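Long-range contacts in major capsid protein (Norovirus Hu/GI.7/TCH-060/USA/2003, PDB 4P25), which forms the norovirus capsid and, through its protruding P domain, binds histo-blood group antigens, here the fucosylated Lewis Y glycan: residues A[16-21]-A[222-227]; A[21-26]-A[217-222]; A[203-208]-A[265-270]. All blocks are in the same frame, centred on the assembly; numbering follows the deposited sequence.

Contact 1: residues A[16-21]-A[222-227]; sequences NNLANS and TLPQEF
The carbonyl of Leu-223 is gripped by the hydroxyl of Ser-21, which donates to it with OG 2.7 Å from Leu-223 O, close to the line of the C=O bond. Pro-224 follows, laying its CB 3.8 Å from Leu-18 CD1 while its CA-H brushes the carbonyl of Ala-19. This proline is the N-cap residue of helix 225-234, and its O already receives the amide of Phe-227. The contact is thus a worked case of how an extended loop, from the N-terminal part of the chain, can meet the needs of a helix start in the C-terminal part. The first-turn amide of Gln-225 is taken up by that same Ala-19 carbonyl (Gln-225 N to Ala-19 O 2.8 Å, 167° at the hydrogen). From the side chain of Gln-225, OE1 accepts a hydrogen bond from a water that also donates to Ser-21 O, and NE2 turns to the carbonyls of Pro-58 and Val-59. Glu-226, bent at chi2 (82°), brings its carboxylate to the amide of Ala-19, where OE1 accepts on its syn side from Ala-19 N at 2.8 Å; OE2 is bonded to Ser-60 OG of the second subunit. The aliphatic part of Glu-226 lies against Leu-18, with CB 3.7 Å from Leu-18 CD2. At Phe-227 the other leucine methyl, CD1, meets the ring edge near its plane, 3.6 Å from Phe-227 CE1, the two side chains standing roughly at right angles.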
loop_
_atom_site.group_PDB
_atom_site.type_symbol
_atom_site.label_atom_id
_atom_site.label_comp_id
_atom_site.label_asym_id
_atom_site.label_seq_id
_atom_site.Cartn_x
_atom_site.Cartn_y
_atom_site.Cartn_z
ATOM N N ASN A 16 1.897 5.610 12.867
ATOM C CA ASN A 16 1.600 6.532 11.772
ATOM C C ASN A 16 2.314 6.201 10.454
ATOM O O ASN A 16 2.074 6.856 9.436
ATOM C CB ASN A 16 1.796 8.004 12.176
ATOM C CG ASN A 16 3.194 8.308 12.678
ATOM O OD1 ASN A 16 4.063 7.441 12.712
ATOM N ND2 ASN A 16 3.416 9.561 13.065
ATOM N N ASN A 17 3.183 5.188 10.484
ATOM C CA ASN A 17 3.772 4.616 9.266
ATOM C C ASN A 17 3.115 3.283 8.873
ATOM O O ASN A 17 3.632 2.552 8.028
ATOM C CB ASN A 17 5.288 4.413 9.411
ATOM C CG ASN A 17 6.094 5.660 9.086
ATOM O OD1 ASN A 17 5.621 6.564 8.400
ATOM N ND2 ASN A 17 7.331 5.703 9.573
ATOM N N LEU A 18 1.974 2.977 9.482
ATOM C CA LEU A 18 1.228 1.762 9.148
ATOM C C LEU A 18 -0.014 2.075 8.324
ATOM O O LEU A 18 -0.665 3.100 8.544
ATOM C CB LEU A 18 0.831 1.011 10.419
ATOM C CG LEU A 18 2.005 0.439 11.212
ATOM C CD1 LEU A 18 1.525 -0.261 12.476
ATOM C CD2 LEU A 18 2.801 -0.511 10.325
ATOM N N ALA A 19 -0.338 1.189 7.382
ATOM C CA ALA A 19 -1.491 1.372 6.503
ATOM C C ALA A 19 -2.795 0.821 7.077
ATOM O O ALA A 19 -2.805 -0.180 7.787
ATOM C CB ALA A 19 -1.220 0.735 5.136
ATOM N N ASN A 20 -3.898 1.483 6.750
ATOM C CA ASN A 20 -5.219 0.930 6.996
ATOM C C ASN A 20 -5.393 -0.328 6.141
ATOM O O ASN A 20 -4.865 -0.418 5.022
ATOM C CB ASN A 20 -6.288 1.964 6.632
ATOM C CG ASN A 20 -7.618 1.699 7.310
ATOM O OD1 ASN A 20 -8.366 0.791 6.923
ATOM N ND2 ASN A 20 -7.947 2.524 8.303
ATOM N N SER A 21 -6.128 -1.297 6.672
ATOM C CA SER A 21 -6.354 -2.548 5.964
ATOM C C SER A 21 -7.696 -2.593 5.237
ATOM O O SER A 21 -8.005 -3.589 4.577
ATOM C CB SER A 21 -6.250 -3.714 6.940
ATOM O OG SER A 21 -7.119 -3.538 8.052
ATOM N N THR A 222 -9.342 -3.270 12.105
ATOM C CA THR A 222 -8.928 -3.944 13.332
ATOM C C THR A 222 -7.479 -4.441 13.350
ATOM O O THR A 222 -6.969 -4.794 14.405
ATOM C CB THR A 222 -9.888 -5.093 13.692
ATOM O OG1 THR A 222 -10.157 -5.868 12.523
ATOM C CG2 THR A 222 -11.203 -4.537 14.236
ATOM N N LEU A 223 -6.826 -4.482 12.187
ATOM C CA LEU A 223 -5.376 -4.699 12.126
ATOM C C LEU A 223 -4.766 -3.794 11.070
ATOM O O LEU A 223 -5.273 -3.726 9.952
ATOM C CB LEU A 223 -5.028 -6.146 11.770
ATOM C CG LEU A 223 -5.200 -7.249 12.809
ATOM C CD1 LEU A 223 -4.956 -8.598 12.151
ATOM C CD2 LEU A 223 -4.250 -7.048 13.974
ATOM N N PRO A 224 -3.673 -3.096 11.418
ATOM C CA PRO A 224 -2.940 -2.380 10.372
ATOM C C PRO A 224 -2.487 -3.386 9.321
ATOM O O PRO A 224 -2.199 -4.535 9.670
ATOM C CB PRO A 224 -1.730 -1.807 11.122
ATOM C CG PRO A 224 -2.156 -1.766 12.565
ATOM C CD PRO A 224 -3.024 -2.977 12.738
ATOM N N GLN A 225 -2.442 -2.987 8.056
ATOM C CA GLN A 225 -2.142 -3.949 6.994
ATOM C C GLN A 225 -0.793 -4.642 7.169
ATOM O O GLN A 225 -0.670 -5.839 6.906
ATOM C CB GLN A 225 -2.226 -3.303 5.610
ATOM C CG GLN A 225 -2.037 -4.308 4.475
ATOM C CD GLN A 225 -3.100 -5.388 4.478
ATOM O OE1 GLN A 225 -4.239 -5.146 4.869
ATOM N NE2 GLN A 225 -2.728 -6.594 4.043
ATOM N N GLU A 226 0.211 -3.904 7.628
ATOM C CA GLU A 226 1.534 -4.504 7.808
ATOM C C GLU A 226 1.557 -5.584 8.894
ATOM O O GLU A 226 2.419 -6.470 8.867
ATOM C CB GLU A 226 2.605 -3.433 8.060
ATOM C CG GLU A 226 2.952 -2.601 6.831
ATOM C CD GLU A 226 1.972 -1.461 6.572
ATOM O OE1 GLU A 226 1.012 -1.300 7.355
ATOM O OE2 GLU A 226 2.172 -0.721 5.587
ATOM N N PHE A 227 0.618 -5.520 9.840
ATOM C CA PHE A 227 0.460 -6.607 10.807
ATOM C C PHE A 227 0.027 -7.879 10.082
ATOM O O PHE A 227 0.543 -8.961 10.349
ATOM C CB PHE A 227 -0.573 -6.259 11.889
ATOM C CG PHE A 227 -0.011 -5.494 13.060
ATOM C CD1 PHE A 227 0.587 -4.257 12.877
ATOM C CD2 PHE A 227 -0.123 -5.993 14.350
ATOM C CE1 PHE A 227 1.085 -3.543 13.956
ATOM C CE2 PHE A 227 0.377 -5.284 15.436
ATOM C CZ PHE A 227 0.982 -4.057 15.237
HETATM O O HOH W 1 -6.739 -6.072 4.315
#

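Contact 2: residues A[21-26]-A[217-222]; sequences SRVPAM and AQVPCT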
loop_
_atom_site.group_PDB
_atom_site.type_symbol
_atom_site.label_atom_id
_atom_site.label_comp_id
_atom_site.label_asym_id
_atom_site.label_seq_id
_atom_site.Cartn_x
_atom_site.Cartn_y
_atom_site.Cartn_z
ATOM N N SER A 21 -6.128 -1.297 6.672
ATOM C CA SER A 21 -6.354 -2.548 5.964
ATOM C C SER A 21 -7.696 -2.593 5.237
ATOM O O SER A 21 -8.005 -3.589 4.577
ATOM C CB SER A 21 -6.250 -3.714 6.940
ATOM O OG SER A 21 -7.119 -3.538 8.052
ATOM N N ARG A 22 -8.487 -1.526 5.345
ATOM C CA ARG A 22 -9.802 -1.468 4.693
ATOM C C ARG A 22 -9.925 -0.380 3.624
ATOM O O ARG A 22 -10.791 -0.455 2.751
ATOM C CB ARG A 22 -10.933 -1.350 5.727
ATOM C CG ARG A 22 -11.098 -2.611 6.588
ATOM C CD ARG A 22 -12.200 -2.448 7.639
ATOM N NE ARG A 22 -13.539 -2.493 7.052
ATOM C CZ ARG A 22 -14.528 -1.656 7.355
ATOM N NH1 ARG A 22 -14.351 -0.684 8.243
ATOM N NH2 ARG A 22 -15.709 -1.795 6.767
ATOM N N VAL A 23 -9.058 0.627 3.690
ATOM C CA VAL A 23 -8.953 1.637 2.638
ATOM C C VAL A 23 -7.480 1.950 2.404
ATOM O O VAL A 23 -6.657 1.741 3.301
ATOM C CB VAL A 23 -9.727 2.949 2.979
ATOM C CG1 VAL A 23 -11.240 2.749 2.855
ATOM C CG2 VAL A 23 -9.325 3.487 4.359
ATOM N N PRO A 24 -7.130 2.434 1.201
ATOM C CA PRO A 24 -5.736 2.793 0.905
ATOM C C PRO A 24 -5.366 4.133 1.536
ATOM O O PRO A 24 -5.439 5.186 0.898
ATOM C CB PRO A 24 -5.713 2.873 -0.625
ATOM C CG PRO A 24 -7.116 3.198 -1.011
ATOM C CD PRO A 24 -7.995 2.530 0.012
ATOM N N ALA A 25 -4.976 4.073 2.801
ATOM C CA ALA A 25 -4.708 5.264 3.591
ATOM C C ALA A 25 -3.795 4.868 4.733
ATOM O O ALA A 25 -3.659 3.683 5.045
ATOM C CB ALA A 25 -6.011 5.844 4.137
ATOM N N MET A 26 -3.177 5.864 5.358
ATOM C CA MET A 26 -2.337 5.615 6.515
ATOM C C MET A 26 -3.149 5.774 7.796
ATOM O O MET A 26 -4.136 6.511 7.839
ATOM C CB MET A 26 -1.140 6.560 6.511
ATOM C CG MET A 26 -0.287 6.419 5.268
ATOM S SD MET A 26 0.274 4.717 5.027
ATOM C CE MET A 26 1.373 4.585 6.432
ATOM N N ALA A 217 -16.063 10.673 9.295
ATOM C CA ALA A 217 -15.019 11.052 8.347
ATOM C C ALA A 217 -13.798 10.144 8.401
ATOM O O ALA A 217 -12.819 10.387 7.694
ATOM C CB ALA A 217 -14.591 12.491 8.566
ATOM N N GLN A 218 -13.839 9.116 9.244
ATOM C CA GLN A 218 -12.720 8.178 9.333
ATOM C C GLN A 218 -13.153 6.721 9.204
ATOM O O GLN A 218 -14.227 6.332 9.671
ATOM C CB GLN A 218 -11.932 8.365 10.636
ATOM C CG GLN A 218 -11.177 9.686 10.724
ATOM C CD GLN A 218 -10.102 9.676 11.801
ATOM O OE1 GLN A 218 -10.339 9.254 12.937
ATOM N NE2 GLN A 218 -8.911 10.146 11.448
ATOM N N VAL A 219 -12.297 5.923 8.572
ATOM C CA VAL A 219 -12.560 4.500 8.378
ATOM C C VAL A 219 -11.806 3.670 9.414
ATOM O O VAL A 219 -10.588 3.809 9.551
ATOM C CB VAL A 219 -12.127 4.049 6.970
ATOM C CG1 VAL A 219 -12.315 2.543 6.801
ATOM C CG2 VAL A 219 -12.905 4.813 5.904
ATOM N N PRO A 220 -12.523 2.809 10.150
ATOM C CA PRO A 220 -11.862 1.937 11.126
ATOM C C PRO A 220 -11.370 0.635 10.506
ATOM O O PRO A 220 -11.941 0.166 9.523
ATOM C CB PRO A 220 -12.994 1.619 12.106
ATOM C CG PRO A 220 -14.215 1.575 11.213
ATOM C CD PRO A 220 -13.991 2.652 10.171
ATOM N N CYS A 221 -10.318 0.062 11.079
ATOM C CA CYS A 221 -9.951 -1.317 10.783
ATOM C C CYS A 221 -9.426 -1.946 12.068
ATOM O O CYS A 221 -9.107 -1.233 13.022
ATOM C CB CYS A 221 -8.924 -1.402 9.642
ATOM S SG CYS A 221 -7.262 -0.802 10.042
ATOM N N THR A 222 -9.342 -3.270 12.105
ATOM C CA THR A 222 -8.928 -3.944 13.332
ATOM C C THR A 222 -7.479 -4.441 13.350
ATOM O O THR A 222 -6.969 -4.794 14.405
ATOM C CB THR A 222 -9.888 -5.093 13.692
ATOM O OG1 THR A 222 -10.157 -5.868 12.523
ATOM C CG2 THR A 222 -11.203 -4.537 14.236
#
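Arg-22 and Pro-220 supply the strong polar link between loop 21-26 and strand 218-221. The guanidinium hydrogen bonds edge-on, NH1 lying 2.9 Å from Pro-220 O with 163° at the hydrogen; the oxygen sits in the guanidinium plane, whereas the donor is tilted 24° out of the carbonyl plane. A bend at chi3 (73°) turns the guanidinium onto this oxygen. NE forms a salt bridge with Asp-103, the same NH1 also bonds to Pro-173 O, and the ring of Phe-42 adds a cation-pi contact, which together would be expected to offset the buried charge. A second, softer bond uses sulfur as acceptor: Ser-21 N points almost straight at Cys-221 SG, at 3.6 Å, a long distance that the size of sulfur allows.

Among the apolar contacts, Val-23 and Val-219 reach toward each other tip to tip, with Val-23 CG2 3.9 Å from Val-219 CB and Val-23 CG1 4.0 Å from Val-219 CG2. Arg-22 also packs through its methylenes, CG lying 3.9 Å from Cys-221 CB, and the ring of Pro-220 sits in van der Waals contact beside the guanidinium.

The loop thus covers a side-chain face of the strand, meeting the alternate residues Val-219 and Cys-221, whose backbones pair with Ser-207 and Phe-205 of strand 201-208. Pro-24 then centres an inverse gamma turn on the way to strand 29-31, and beyond Thr-222 the chain enters helix 225-234.

Contact 3: residues A[203-208]-A[265-270]; sequences VYFMSD and GFITCV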
loop_
_atom_site.group_PDB
_atom_site.type_symbol
_atom_site.label_atom_id
_atom_site.label_comp_id
_atom_site.label_asym_id
_atom_site.label_seq_id
_atom_site.Cartn_x
_atom_site.Cartn_y
_atom_site.Cartn_z
ATOM N N VAL A 203 -9.573 -2.388 19.888
ATOM C CA VAL A 203 -8.872 -1.212 19.394
ATOM C C VAL A 203 -9.066 -1.079 17.889
ATOM O O VAL A 203 -8.807 -2.019 17.136
ATOM C CB VAL A 203 -7.376 -1.269 19.726
ATOM C CG1 VAL A 203 -6.647 -0.092 19.091
ATOM C CG2 VAL A 203 -7.181 -1.276 21.236
ATOM N N TYR A 204 -9.545 0.086 17.467
ATOM C CA TYR A 204 -9.759 0.364 16.055
ATOM C C TYR A 204 -8.739 1.367 15.565
ATOM O O TYR A 204 -8.467 2.370 16.223
ATOM C CB TYR A 204 -11.178 0.875 15.809
ATOM C CG TYR A 204 -12.213 -0.147 16.202
ATOM C CD1 TYR A 204 -12.554 -1.177 15.340
ATOM C CD2 TYR A 204 -12.821 -0.105 17.450
ATOM C CE1 TYR A 204 -13.483 -2.127 15.699
ATOM C CE2 TYR A 204 -13.757 -1.054 17.820
ATOM C CZ TYR A 204 -14.079 -2.062 16.940
ATOM O OH TYR A 204 -15.004 -3.015 17.291
ATOM N N PHE A 205 -8.170 1.071 14.404
ATOM C CA PHE A 205 -7.164 1.919 13.795
ATOM C C PHE A 205 -7.841 2.741 12.712
ATOM O O PHE A 205 -8.445 2.186 11.784
ATOM C CB PHE A 205 -6.028 1.044 13.262
ATOM C CG PHE A 205 -5.399 0.190 14.332
ATOM C CD1 PHE A 205 -4.394 0.701 15.138
ATOM C CD2 PHE A 205 -5.848 -1.105 14.565
ATOM C CE1 PHE A 205 -3.824 -0.074 16.148
ATOM C CE2 PHE A 205 -5.284 -1.885 15.571
ATOM C CZ PHE A 205 -4.272 -1.369 16.363
ATOM N N MET A 206 -7.769 4.064 12.852
ATOM C CA MET A 206 -8.583 4.984 12.063
ATOM C C MET A 206 -7.781 5.709 10.987
ATOM O O MET A 206 -6.629 6.084 11.211
ATOM C CB MET A 206 -9.226 6.039 12.975
ATOM C CG MET A 206 -9.964 5.483 14.196
ATOM S SD MET A 206 -11.255 4.283 13.811
ATOM C CE MET A 206 -12.397 5.280 12.852
ATOM N N SER A 207 -8.406 5.928 9.831
ATOM C CA SER A 207 -7.789 6.693 8.753
ATOM C C SER A 207 -8.724 7.755 8.199
ATOM O O SER A 207 -9.919 7.512 8.029
ATOM C CB SER A 207 -7.382 5.773 7.595
ATOM O OG SER A 207 -6.343 4.893 7.977
ATOM N N ASP A 208 -8.170 8.926 7.902
ATOM C CA ASP A 208 -8.861 9.900 7.069
ATOM C C ASP A 208 -9.156 9.278 5.708
ATOM O O ASP A 208 -8.296 8.622 5.114
ATOM C CB ASP A 208 -7.999 11.144 6.860
ATOM C CG ASP A 208 -7.723 11.889 8.146
ATOM O OD1 ASP A 208 -8.633 11.967 8.997
ATOM O OD2 ASP A 208 -6.595 12.405 8.297
ATOM N N GLY A 265 -6.798 -12.585 15.736
ATOM C CA GLY A 265 -6.306 -11.443 14.981
ATOM C C GLY A 265 -7.028 -10.134 15.228
ATOM O O GLY A 265 -7.543 -9.508 14.301
ATOM N N PHE A 266 -7.069 -9.716 16.486
ATOM C CA PHE A 266 -7.531 -8.377 16.831
ATOM C C PHE A 266 -6.848 -7.951 18.118
ATOM O O PHE A 266 -6.229 -8.770 18.794
ATOM C CB PHE A 266 -9.060 -8.306 16.952
ATOM C CG PHE A 266 -9.632 -9.188 18.027
ATOM C CD1 PHE A 266 -9.963 -10.505 17.752
ATOM C CD2 PHE A 266 -9.850 -8.701 19.306
ATOM C CE1 PHE A 266 -10.490 -11.324 18.732
ATOM C CE2 PHE A 266 -10.379 -9.516 20.295
ATOM C CZ PHE A 266 -10.701 -10.829 20.006
ATOM N N ILE A 267 -6.950 -6.665 18.439
ATOM C CA ILE A 267 -6.224 -6.083 19.560
ATOM C C ILE A 267 -7.200 -5.405 20.511
ATOM O O ILE A 267 -8.160 -4.770 20.075
ATOM C CB ILE A 267 -5.173 -5.066 19.049
ATOM C CG1 ILE A 267 -4.116 -5.784 18.205
ATOM C CG2 ILE A 267 -4.538 -4.308 20.208
ATOM C CD1 ILE A 267 -3.181 -4.861 17.461
ATOM N N THR A 268 -6.965 -5.562 21.814
ATOM C CA THR A 268 -7.787 -4.888 22.815
ATOM C C THR A 268 -6.935 -4.107 23.800
ATOM O O THR A 268 -5.715 -4.287 23.879
ATOM C CB THR A 268 -8.634 -5.878 23.636
ATOM O OG1 THR A 268 -7.774 -6.686 24.447
ATOM C CG2 THR A 268 -9.489 -6.761 22.730
ATOM N N CYS A 269 -7.599 -3.239 24.552
ATOM C CA CYS A 269 -6.992 -2.538 25.670
ATOM C C CYS A 269 -8.080 -2.376 26.711
ATOM O O CYS A 269 -9.239 -2.697 26.451
ATOM C CB CYS A 269 -6.497 -1.155 25.236
ATOM S SG CYS A 269 -7.821 0.035 24.833
ATOM N N VAL A 270 -7.703 -1.893 27.886
ATOM C CA VAL A 270 -8.696 -1.430 28.845
ATOM C C VAL A 270 -8.640 0.089 28.815
ATOM O O VAL A 270 -7.695 0.694 29.319
ATOM C CB VAL A 270 -8.442 -1.953 30.276
ATOM C CG1 VAL A 270 -9.420 -1.308 31.250
ATOM C CG2 VAL A 270 -8.582 -3.467 30.325
HETATM O O HOH W 2 -8.287 -4.791 16.818
#
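Val-203 and Ile-267 meet through both backbone and side chain. One direct backbone hydrogen bond joins them, from Val-203 N to Ile-267 O (2.8 Å, 172° at the hydrogen). The opposite link of the pair is made through water: a single molecule accepts from Ile-267 N at 2.8 Å and lies equally close, 2.8 Å, to Val-203 O, to which it probably donates. The strands are thus joined directly at one point and bridged by a water at the next, where Val-203 O and Ile-267 N are 5.2 Å apart.

Apolar contacts gather on one side of the pairing. With CG1 of Val-203 anti to the backbone N (chi1 175°), its CG2 is left facing the partner strand, 4.2 Å from Ile-267 CG2 and 3.9 Å from Cys-269 SG. CG1 meanwhile covers a face of the Phe-205 ring, offset toward the rim. That ring offers its edge to the isoleucine: Ile-267 CD1 lies near the ring plane, 3.8 Å from Phe-205 CZ, and the side chains cross at about a right angle.

From Tyr-204 onward the strand's backbone bonds go to Thr-31, Lys-29 and Asn-28 and to Cys-221 and Val-219, while strand 266-269 pairs with 255-262. Such a brief antiparallel junction, where a strand changes partners, belongs to the antiparallel sheet of what is, by family resemblance, the P1 subdomain of the norovirus P domain.

How the contacts relate
Contacts 1 and 2, centred 8 Å apart, use successive segments, 16-21 and 21-26, of one N-terminal loop and share Ser-21 and Thr-222, with contact 2 nested inside the chain loop that contact 1 closes. Contact 3 lies about 10 and 11 Å from them, centre to centre, and is tied in through strand 201-208: Ser-207 OG is bonded to Asn-20 ND2 (2.9 Å) of contact 1 and to Met-26 O (2.7 Å) of contact 2, and Phe-205 N to Cys-221 O (2.8 Å). Asn-20 ND2 also reaches Val-219 O, 3.2 Å away. The glycan pocket is related by chain connectivity: Val-212 and Ser-213, which line it, lie between strands 201-208 and 218-221.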